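Long-range contacts in aspartokinase (Synechocystis, PDB 3L76), which binds lysine and threonine at its ACT domains and probably phosphorylates the beta-carboxyl group of aspartate with ATP, the first step toward both amino acids: residues V384-I389 and V396-D401; M475-Q480 and I558-T563; I527-I532 and K567-V572. All blocks are in the same frame, centred on the assembly; numbering follows the deposited sequence.

Contact 1: residues V384-I389 and V396-D401; sequences VNIEMI and VSCVID. With THR (threonine), chain D.
Met388 reaches Val399 by folding back at the end of its chain: extended as far as SD, it bends at chi3 (-70°) and lays CE 3.8 Å from CG2 of Val399, the two side chains running alongside each other. On the other face of the hairpin Ile386 keeps CG1 beside its backbone N (chi1 -52°), which leaves the CG2 branch to rest on Cys398, with Ile386 CG2 3.8 Å from Cys398 SG. Two backbone bonds join the segments here. Glu387 N gives its hydrogen to Val399 O at 3.0 Å, and Val399 N gives its own to Met388 O. Glu387 and Met388 thus share one partner residue, after which Ile389 and Cys398 resume the register as a non-hydrogen-bonded pair. Farther out the backbones part, and a water spans the gap, giving a hydrogen to Asn385 O and taking one from Asp401 N. The loop side of the contact holds the bound threonine: its amino N donates to Asn385 OD1 at 2.7 Å and to Ile386 O at 2.9 Å, while Ile386 N donates to its carboxylate O along a nearly straight line (165°). With an alanine in place of Asn385, the threonine ammonium would probably lose one of its acceptors, and Asp454, which takes a hydrogen bond from Asn385 ND2, would lose that donor. Altogether this is a beta hairpin with a classic beta bulge in an ACT domain, its leading loop forming one wall of a threonine site completed from a second ACT repeat by Asp454, Gln478 and Ala459.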
loop_
_atom_site.group_PDB
_atom_site.type_symbol
_atom_site.label_atom_id
_atom_site.label_comp_id
_atom_site.label_asym_id
_atom_site.label_seq_id
_atom_site.Cartn_x
_atom_site.Cartn_y
_atom_site.Cartn_z
ATOM N N VAL A 384 -24.144 8.873 -43.809
ATOM C CA VAL A 384 -24.896 10.105 -43.572
ATOM C C VAL A 384 -23.998 11.336 -43.491
ATOM O O VAL A 384 -23.007 11.347 -42.763
ATOM C CB VAL A 384 -25.916 10.019 -42.380
ATOM C CG1 VAL A 384 -26.110 8.585 -41.921
ATOM C CG2 VAL A 384 -25.531 10.912 -41.239
ATOM N N ASN A 385 -24.351 12.348 -44.282
ATOM C CA ASN A 385 -23.593 13.580 -44.363
ATOM C C ASN A 385 -23.927 14.510 -43.204
ATOM O O ASN A 385 -25.092 14.669 -42.847
ATOM C CB ASN A 385 -23.880 14.296 -45.695
ATOM C CG ASN A 385 -23.073 15.575 -45.851
ATOM O OD1 ASN A 385 -21.863 15.531 -46.050
ATOM N ND2 ASN A 385 -23.740 16.721 -45.732
ATOM N N ILE A 386 -22.900 15.139 -42.638
ATOM C CA ILE A 386 -23.083 16.100 -41.560
ATOM C C ILE A 386 -23.192 17.517 -42.130
ATOM O O ILE A 386 -22.280 17.998 -42.787
ATOM C CB ILE A 386 -21.904 16.047 -40.569
ATOM C CG1 ILE A 386 -21.670 14.607 -40.103
ATOM C CG2 ILE A 386 -22.142 17.030 -39.406
ATOM C CD1 ILE A 386 -20.405 14.407 -39.312
ATOM N N GLU A 387 -24.301 18.185 -41.846
ATOM C CA GLU A 387 -24.569 19.507 -42.385
ATOM C C GLU A 387 -24.042 20.585 -41.461
ATOM O O GLU A 387 -23.265 21.431 -41.871
ATOM C CB GLU A 387 -26.065 19.693 -42.643
ATOM C CG GLU A 387 -26.615 18.708 -43.651
ATOM C CD GLU A 387 -28.056 18.981 -44.047
ATOM O OE1 GLU A 387 -28.577 20.069 -43.721
ATOM O OE2 GLU A 387 -28.662 18.091 -44.683
ATOM N N MET A 388 -24.451 20.539 -40.204
ATOM C CA MET A 388 -23.964 21.485 -39.225
ATOM C C MET A 388 -23.421 20.792 -37.967
ATOM O O MET A 388 -23.764 19.644 -37.685
ATOM C CB MET A 388 -25.078 22.463 -38.863
ATOM C CG MET A 388 -25.488 23.358 -40.014
ATOM S SD MET A 388 -26.340 24.846 -39.450
ATOM C CE MET A 388 -27.883 24.154 -38.869
ATOM N N ILE A 389 -22.601 21.516 -37.207
ATOM C CA ILE A 389 -21.994 20.998 -35.990
ATOM C C ILE A 389 -21.902 22.040 -34.898
ATOM O O ILE A 389 -21.495 23.169 -35.150
ATOM C CB ILE A 389 -20.549 20.424 -36.223
ATOM C CG1 ILE A 389 -20.545 19.382 -37.338
ATOM C CG2 ILE A 389 -19.994 19.772 -34.937
ATOM C CD1 ILE A 389 -19.156 18.954 -37.760
ATOM N N VAL A 396 -21.717 16.868 -28.309
ATOM C CA VAL A 396 -21.536 17.276 -29.702
ATOM C C VAL A 396 -22.837 17.055 -30.496
ATOM O O VAL A 396 -23.362 15.942 -30.571
ATOM C CB VAL A 396 -20.263 16.669 -30.369
ATOM C CG1 VAL A 396 -19.882 15.377 -29.724
ATOM C CG2 VAL A 396 -20.453 16.511 -31.877
ATOM N N SER A 397 -23.375 18.150 -31.035
ATOM C CA SER A 397 -24.615 18.116 -31.815
ATOM C C SER A 397 -24.345 18.233 -33.309
ATOM O O SER A 397 -23.446 18.959 -33.738
ATOM C CB SER A 397 -25.592 19.202 -31.375
ATOM O OG SER A 397 -25.831 19.181 -29.976
ATOM N N CYS A 398 -25.115 17.481 -34.087
ATOM C CA CYS A 398 -25.005 17.481 -35.534
ATOM C C CYS A 398 -26.378 17.686 -36.153
ATOM O O CYS A 398 -27.383 17.174 -35.655
ATOM C CB CYS A 398 -24.423 16.163 -36.035
ATOM S SG CYS A 398 -22.664 15.954 -35.777
ATOM N N VAL A 399 -26.433 18.449 -37.238
ATOM C CA VAL A 399 -27.692 18.566 -37.956
ATOM C C VAL A 399 -27.573 17.700 -39.182
ATOM O O VAL A 399 -26.543 17.723 -39.855
ATOM C CB VAL A 399 -28.026 20.024 -38.315
ATOM C CG1 VAL A 399 -29.318 20.092 -39.087
ATOM C CG2 VAL A 399 -28.119 20.855 -37.055
ATOM N N ILE A 400 -28.600 16.897 -39.441
ATOM C CA ILE A 400 -28.574 15.975 -40.579
ATOM C C ILE A 400 -29.897 15.968 -41.345
ATOM O O ILE A 400 -30.932 16.432 -40.861
ATOM C CB ILE A 400 -28.280 14.515 -40.149
ATOM C CG1 ILE A 400 -29.295 14.051 -39.111
ATOM C CG2 ILE A 400 -26.863 14.360 -39.591
ATOM C CD1 ILE A 400 -29.405 12.551 -39.041
ATOM N N ASP A 401 -29.862 15.439 -42.556
ATOM C CA ASP A 401 -31.096 15.220 -43.275
ATOM C C ASP A 401 -31.998 14.291 -42.463
ATOM O O ASP A 401 -31.600 13.177 -42.105
ATOM C CB ASP A 401 -30.824 14.591 -44.638
ATOM C CG ASP A 401 -32.022 14.691 -45.588
ATOM O OD1 ASP A 401 -33.143 14.275 -45.215
ATOM O OD2 ASP A 401 -31.828 15.172 -46.724
HETATM N N THR D . -20.195 17.160 -44.682
HETATM C CA THR D . -18.869 16.747 -44.229
HETATM C C THR D . -18.964 15.406 -43.521
HETATM O O THR D . -20.076 14.913 -43.255
HETATM C CB THR D . -18.234 17.762 -43.269
HETATM O OG1 THR D . -19.067 17.906 -42.107
HETATM C CG2 THR D . -18.041 19.125 -43.964
HETATM O OXT THR D . -17.924 14.805 -43.219
HETATM O O HOH W 1 -27.750 13.976 -43.742
#

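Contact 2: residues M475-Q480 and I558-T563; sequences MIIQSQ and IEMIAT. With THR (threonine), chain C; THR (threonine), chain D; LYS (lysine), chain E.
This is an apolar contact between crossing strands of two different ACT domains, in which Ile477 and Met475 press onto Met560 and Ala562. No hydrogen bond joins the segments. The strands 475-479 and 560-563 run nearly at right angles (103°), and their axes come no closer than 7.9 Å, a layer spacing filled by side chains. Ile477 does most of the work: with CG1 beside the backbone N and chi2 fully extended, CD1 is carried straight across to settle between two partners, 3.8 Å from Met560 CB and the same distance from Ala562 CB. Met475 bends at both chi2 and chi3, curling its methyl group over so that Met475 CE lies 3.7 Å from Ala562 CB. The small methyl of Ala562 is therefore met by the ends of two larger side chains. Other residues of the two segments turn to ligands instead. The amide of Gln478 grips one threonine by its hydroxyl, with Gln478 OE1 2.7 Å from that OG1 and NE2 donating to the same atom. Ile558 pairs its backbone N and O with a second threonine, and Thr563 OG1 comes within 3.2 Å of CE of a bound lysine. Around the contact, strand 475-479 runs antiparallel between strands 388-391 and 490-498, while strand 560-563 is paired with strand 567-573; Ala494 adds to the cover over Met560, and Ser305 to that over Ile477.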
loop_
_atom_site.group_PDB
_atom_site.type_symbol
_atom_site.label_atom_id
_atom_site.label_comp_id
_atom_site.label_asym_id
_atom_site.label_seq_id
_atom_site.Cartn_x
_atom_site.Cartn_y
_atom_site.Cartn_z
ATOM N N MET A 475 -13.784 22.554 -29.033
ATOM C CA MET A 475 -14.947 23.065 -29.749
ATOM C C MET A 475 -14.879 22.731 -31.224
ATOM O O MET A 475 -13.812 22.736 -31.817
ATOM C CB MET A 475 -15.081 24.573 -29.563
ATOM C CG MET A 475 -15.261 24.995 -28.106
ATOM S SD MET A 475 -16.952 24.793 -27.493
ATOM C CE MET A 475 -17.679 26.234 -28.286
ATOM N N ILE A 476 -16.030 22.413 -31.802
ATOM C CA ILE A 476 -16.147 22.248 -33.243
ATOM C C ILE A 476 -17.413 22.945 -33.716
ATOM O O ILE A 476 -18.500 22.688 -33.194
ATOM C CB ILE A 476 -16.229 20.789 -33.653
ATOM C CG1 ILE A 476 -15.131 19.983 -32.964
ATOM C CG2 ILE A 476 -16.163 20.664 -35.192
ATOM C CD1 ILE A 476 -15.202 18.509 -33.234
ATOM N N ILE A 477 -17.257 23.838 -34.688
ATOM C CA ILE A 477 -18.382 24.579 -35.247
ATOM C C ILE A 477 -18.388 24.505 -36.763
ATOM O O ILE A 477 -17.383 24.750 -37.430
ATOM C CB ILE A 477 -18.341 26.037 -34.843
ATOM C CG1 ILE A 477 -18.030 26.162 -33.344
ATOM C CG2 ILE A 477 -19.644 26.689 -35.178
ATOM C CD1 ILE A 477 -17.960 27.607 -32.843
ATOM N N GLN A 478 -19.534 24.138 -37.306
ATOM C CA GLN A 478 -19.680 24.012 -38.742
ATOM C C GLN A 478 -21.079 24.482 -39.108
ATOM O O GLN A 478 -22.067 24.044 -38.511
ATOM C CB GLN A 478 -19.429 22.568 -39.190
ATOM C CG GLN A 478 -19.697 22.321 -40.662
ATOM C CD GLN A 478 -19.563 20.862 -41.030
ATOM O OE1 GLN A 478 -18.512 20.255 -40.835
ATOM N NE2 GLN A 478 -20.631 20.288 -41.576
ATOM N N SER A 479 -21.163 25.398 -40.070
ATOM C CA SER A 479 -22.446 26.011 -40.399
ATOM C C SER A 479 -22.825 25.848 -41.872
ATOM O O SER A 479 -23.074 24.737 -42.341
ATOM C CB SER A 479 -22.464 27.478 -39.969
ATOM O OG SER A 479 -23.777 27.989 -40.008
ATOM N N GLN A 480 -22.856 26.946 -42.614
ATOM C CA GLN A 480 -23.380 26.890 -43.982
ATOM C C GLN A 480 -22.387 26.366 -45.019
ATOM O O GLN A 480 -21.186 26.249 -44.765
ATOM C CB GLN A 480 -23.916 28.263 -44.395
ATOM C CG GLN A 480 -25.021 28.791 -43.446
ATOM C CD GLN A 480 -26.057 27.714 -43.164
ATOM O OE1 GLN A 480 -26.890 27.396 -44.013
ATOM N NE2 GLN A 480 -26.000 27.135 -41.975
ATOM N N ILE A 558 -18.381 39.380 -31.872
ATOM C CA ILE A 558 -18.565 37.955 -31.666
ATOM C C ILE A 558 -18.056 37.186 -32.875
ATOM O O ILE A 558 -18.632 37.270 -33.960
ATOM C CB ILE A 558 -20.037 37.614 -31.400
ATOM C CG1 ILE A 558 -20.558 38.413 -30.201
ATOM C CG2 ILE A 558 -20.200 36.111 -31.179
ATOM C CD1 ILE A 558 -22.041 38.272 -29.979
ATOM N N GLU A 559 -16.970 36.440 -32.686
ATOM C CA GLU A 559 -16.321 35.750 -33.796
ATOM C C GLU A 559 -17.029 34.449 -34.157
ATOM O O GLU A 559 -17.215 34.135 -35.327
ATOM C CB GLU A 559 -14.845 35.479 -33.479
ATOM C CG GLU A 559 -14.039 36.708 -33.062
ATOM C CD GLU A 559 -12.535 36.465 -33.097
ATOM O OE1 GLU A 559 -12.093 35.584 -33.866
ATOM O OE2 GLU A 559 -11.791 37.155 -32.364
ATOM N N MET A 560 -17.403 33.683 -33.143
ATOM C CA MET A 560 -18.099 32.426 -33.360
ATOM C C MET A 560 -19.121 32.220 -32.261
ATOM O O MET A 560 -18.969 32.736 -31.163
ATOM C CB MET A 560 -17.106 31.260 -33.401
ATOM C CG MET A 560 -16.020 31.386 -34.461
ATOM S SD MET A 560 -15.241 29.822 -34.942
ATOM C CE MET A 560 -14.433 29.356 -33.416
ATOM N N ILE A 561 -20.175 31.472 -32.560
ATOM C CA ILE A 561 -21.168 31.102 -31.558
ATOM C C ILE A 561 -21.441 29.614 -31.671
ATOM O O ILE A 561 -21.508 29.074 -32.778
ATOM C CB ILE A 561 -22.501 31.840 -31.761
ATOM C CG1 ILE A 561 -22.294 33.349 -31.829
ATOM C CG2 ILE A 561 -23.487 31.477 -30.670
ATOM C CD1 ILE A 561 -23.479 34.081 -32.416
ATOM N N ALA A 562 -21.586 28.961 -30.519
ATOM C CA ALA A 562 -21.944 27.539 -30.455
ATOM C C ALA A 562 -22.824 27.233 -29.246
ATOM O O ALA A 562 -22.719 27.857 -28.195
ATOM C CB ALA A 562 -20.701 26.648 -30.458
ATOM N N THR A 563 -23.679 26.240 -29.386
ATOM C CA THR A 563 -24.768 26.112 -28.442
ATOM C C THR A 563 -25.059 24.657 -28.028
ATOM O O THR A 563 -24.705 23.712 -28.732
ATOM C CB THR A 563 -26.009 26.808 -29.048
ATOM O OG1 THR A 563 -26.469 27.849 -28.180
ATOM C CG2 THR A 563 -27.093 25.838 -29.352
HETATM N N THR C . -19.802 39.707 -35.359
HETATM C CA THR C . -21.255 39.912 -35.280
HETATM C C THR C . -21.686 40.422 -33.908
HETATM O O THR C . -20.851 40.556 -32.997
HETATM C CB THR C . -22.040 38.638 -35.645
HETATM O OG1 THR C . -21.726 37.587 -34.715
HETATM C CG2 THR C . -21.658 38.183 -37.047
HETATM O OXT THR C . -22.868 40.733 -33.711
HETATM N N THR D . -20.195 17.160 -44.682
HETATM C CA THR D . -18.869 16.747 -44.229
HETATM C C THR D . -18.964 15.406 -43.521
HETATM O O THR D . -20.076 14.913 -43.255
HETATM C CB THR D . -18.234 17.762 -43.269
HETATM O OG1 THR D . -19.067 17.906 -42.107
HETATM C CG2 THR D . -18.041 19.125 -43.964
HETATM O OXT THR D . -17.924 14.805 -43.219
HETATM N N LYS E . -33.769 29.116 -25.945
HETATM C CA LYS E . -32.995 30.297 -25.588
HETATM C C LYS E . -33.422 31.486 -26.460
HETATM O O LYS E . -34.257 31.347 -27.367
HETATM C CB LYS E . -31.488 30.031 -25.706
HETATM C CG LYS E . -31.017 29.519 -27.085
HETATM C CD LYS E . -29.493 29.284 -27.100
HETATM C CE LYS E . -29.108 27.995 -26.376
HETATM N NZ LYS E . -29.870 26.822 -26.935
HETATM O OXT LYS E . -32.962 32.614 -26.261
#

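Contact 3: residues I527-I532 and K567-V572; sequences IAKVSI and KISCVV. With LYS (lysine), chain E.
Two antiparallel strands of an ACT domain sheet, 527-532 and 567-572, are zipped together here through five successive residue pairs, Ala528 with Val572 through Ile532 with Ile568. Backbone bonds tie Ala528, Val530 and Ile532 each to its partner in both directions; the one from Val530 N to Cys570 O is almost straight (177°), whereas that from Val572 N to Ala528 O is weak. Between these rungs the two serines meet directly. Both place OG beside their own backbone N (chi1 -63° for Ser531 and -66° for Ser569), and the hydroxyls face each other at 2.7 Å from Ser531 OG to Ser569 OG, either able to donate. Lys529 lies along this polar pair, its CD 3.8 Å from Ser569 OG. Its ammonium forms a salt bridge with Asp474 and comes near that of Lys567, whose extended chain passes Ser531; the acid probably eases the proximity of the two ammonium groups. Asp474 also lines a lysine pocket, so Lys529 stands behind that site as a second-shell residue. The other face is apolar: Ile532 and Ile568 run alongside each other with their CD1 atoms 3.9 Å apart, and Ile568 CG1 reaches CE of another bound lysine at 3.5 Å. Helix 543-552 packs over this apolar face, Phe547 against both isoleucines and Phe548 against Cys570. Strand 520-533 is flanked by strands 437-453 and 567-573, the latter bordered in turn by strand 560-563, and Met496 of strand 490-498 touches Ile527 and Val571 on the serine face.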
loop_
_atom_site.group_PDB
_atom_site.type_symbol
_atom_site.label_atom_id
_atom_site.label_comp_id
_atom_site.label_asym_id
_atom_site.label_seq_id
_atom_site.Cartn_x
_atom_site.Cartn_y
_atom_site.Cartn_z
ATOM N N ILE A 527 -7.840 34.360 -29.034
ATOM C CA ILE A 527 -9.275 34.240 -28.798
ATOM C C ILE A 527 -9.569 33.874 -27.350
ATOM O O ILE A 527 -8.762 33.233 -26.676
ATOM C CB ILE A 527 -9.901 33.158 -29.682
ATOM C CG1 ILE A 527 -9.318 31.792 -29.312
ATOM C CG2 ILE A 527 -9.704 33.488 -31.168
ATOM C CD1 ILE A 527 -10.221 30.617 -29.618
ATOM N N ALA A 528 -10.734 34.296 -26.878
ATOM C CA ALA A 528 -11.256 33.855 -25.599
ATOM C C ALA A 528 -12.636 33.261 -25.818
ATOM O O ALA A 528 -13.344 33.657 -26.744
ATOM C CB ALA A 528 -11.340 35.004 -24.653
ATOM N N LYS A 529 -13.018 32.306 -24.976
ATOM C CA LYS A 529 -14.370 31.761 -25.021
ATOM C C LYS A 529 -15.177 32.145 -23.784
ATOM O O LYS A 529 -14.766 31.886 -22.662
ATOM C CB LYS A 529 -14.360 30.241 -25.189
ATOM C CG LYS A 529 -15.761 29.669 -25.390
ATOM C CD LYS A 529 -15.748 28.177 -25.527
ATOM C CE LYS A 529 -15.250 27.514 -24.259
ATOM N NZ LYS A 529 -15.287 26.029 -24.369
ATOM N N VAL A 530 -16.326 32.772 -24.004
ATOM C CA VAL A 530 -17.197 33.198 -22.922
ATOM C C VAL A 530 -18.458 32.376 -23.030
ATOM O O VAL A 530 -19.056 32.285 -24.101
ATOM C CB VAL A 530 -17.573 34.681 -23.033
ATOM C CG1 VAL A 530 -17.835 35.246 -21.672
ATOM C CG2 VAL A 530 -16.468 35.452 -23.693
ATOM N N SER A 531 -18.854 31.767 -21.919
ATOM C CA SER A 531 -19.990 30.860 -21.912
ATOM C C SER A 531 -20.975 31.215 -20.807
ATOM O O SER A 531 -20.583 31.583 -19.700
ATOM C CB SER A 531 -19.517 29.416 -21.706
ATOM O OG SER A 531 -18.681 28.948 -22.741
ATOM N N ILE A 532 -22.258 31.090 -21.108
ATOM C CA ILE A 532 -23.276 31.156 -20.073
ATOM C C ILE A 532 -23.997 29.814 -20.042
ATOM O O ILE A 532 -24.160 29.174 -21.074
ATOM C CB ILE A 532 -24.265 32.321 -20.289
ATOM C CG1 ILE A 532 -25.186 32.046 -21.476
ATOM C CG2 ILE A 532 -23.515 33.649 -20.464
ATOM C CD1 ILE A 532 -26.120 33.177 -21.786
ATOM N N LYS A 567 -26.301 25.698 -22.756
ATOM C CA LYS A 567 -25.025 26.416 -22.804
ATOM C C LYS A 567 -24.909 27.218 -24.086
ATOM O O LYS A 567 -25.137 26.686 -25.169
ATOM C CB LYS A 567 -23.837 25.456 -22.722
ATOM C CG LYS A 567 -22.499 26.165 -22.578
ATOM C CD LYS A 567 -21.327 25.180 -22.386
ATOM C CE LYS A 567 -20.129 25.858 -21.702
ATOM N NZ LYS A 567 -18.881 25.088 -21.902
ATOM N N ILE A 568 -24.577 28.500 -23.953
ATOM C CA ILE A 568 -24.183 29.329 -25.090
ATOM C C ILE A 568 -22.732 29.759 -24.903
ATOM O O ILE A 568 -22.369 30.275 -23.847
ATOM C CB ILE A 568 -25.070 30.584 -25.270
ATOM C CG1 ILE A 568 -26.548 30.205 -25.381
ATOM C CG2 ILE A 568 -24.660 31.333 -26.523
ATOM C CD1 ILE A 568 -27.488 31.296 -24.903
ATOM N N SER A 569 -21.908 29.500 -25.916
ATOM C CA SER A 569 -20.528 29.979 -25.967
ATOM C C SER A 569 -20.316 30.987 -27.116
ATOM O O SER A 569 -20.750 30.765 -28.253
ATOM C CB SER A 569 -19.563 28.805 -26.157
ATOM O OG SER A 569 -19.558 27.951 -25.048
ATOM N N CYS A 570 -19.634 32.085 -26.816
ATOM C CA CYS A 570 -19.192 33.021 -27.853
ATOM C C CYS A 570 -17.685 33.067 -27.878
ATOM O O CYS A 570 -17.051 33.256 -26.836
ATOM C CB CYS A 570 -19.698 34.436 -27.578
ATOM S SG CYS A 570 -21.446 34.638 -27.790
ATOM N N VAL A 571 -17.107 32.896 -29.062
ATOM C CA VAL A 571 -15.681 33.141 -29.227
ATOM C C VAL A 571 -15.475 34.622 -29.484
ATOM O O VAL A 571 -16.264 35.274 -30.158
ATOM C CB VAL A 571 -15.057 32.325 -30.358
ATOM C CG1 VAL A 571 -13.573 32.649 -30.477
ATOM C CG2 VAL A 571 -15.235 30.875 -30.085
ATOM N N VAL A 572 -14.393 35.142 -28.941
ATOM C CA VAL A 572 -14.254 36.570 -28.761
ATOM C C VAL A 572 -12.760 36.894 -28.766
ATOM O O VAL A 572 -11.919 36.000 -28.594
ATOM C CB VAL A 572 -14.933 36.957 -27.425
ATOM C CG1 VAL A 572 -13.923 37.420 -26.380
ATOM C CG2 VAL A 572 -16.031 37.952 -27.647
HETATM N N LYS E . -33.769 29.116 -25.945
HETATM C CA LYS E . -32.995 30.297 -25.588
HETATM C C LYS E . -33.422 31.486 -26.460
HETATM O O LYS E . -34.257 31.347 -27.367
HETATM C CB LYS E . -31.488 30.031 -25.706
HETATM C CG LYS E . -31.017 29.519 -27.085
HETATM C CD LYS E . -29.493 29.284 -27.100
HETATM C CE LYS E . -29.108 27.995 -26.376
HETATM N NZ LYS E . -29.870 26.822 -26.935
HETATM O OXT LYS E . -32.962 32.614 -26.261
HETATM O O HOH W 2 -17.370 24.133 -23.706
#

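In the fold
Going along the chain, contact 1 comes first and closes a short turn, the hairpin of strands 388-391 and 395-401, before either of the others has begun. Contact 2 opens at 475-480 and contact 3 at 527-532; the chain then returns through 558-563, which closes contact 2, and 567-572, which closes contact 3, so these two cross. Contacts 1 and 2 share a threonine and meet where strand 388-391 pairs with strand 475-479. Contacts 2 and 3 meet where strand 560-563 pairs with strand 567-573, beside a shared lysine. Contact 2 thus lays a strand of the third ACT domain against one of the fourth, while the strand pairing between contacts 1 and 2 links the second to the third.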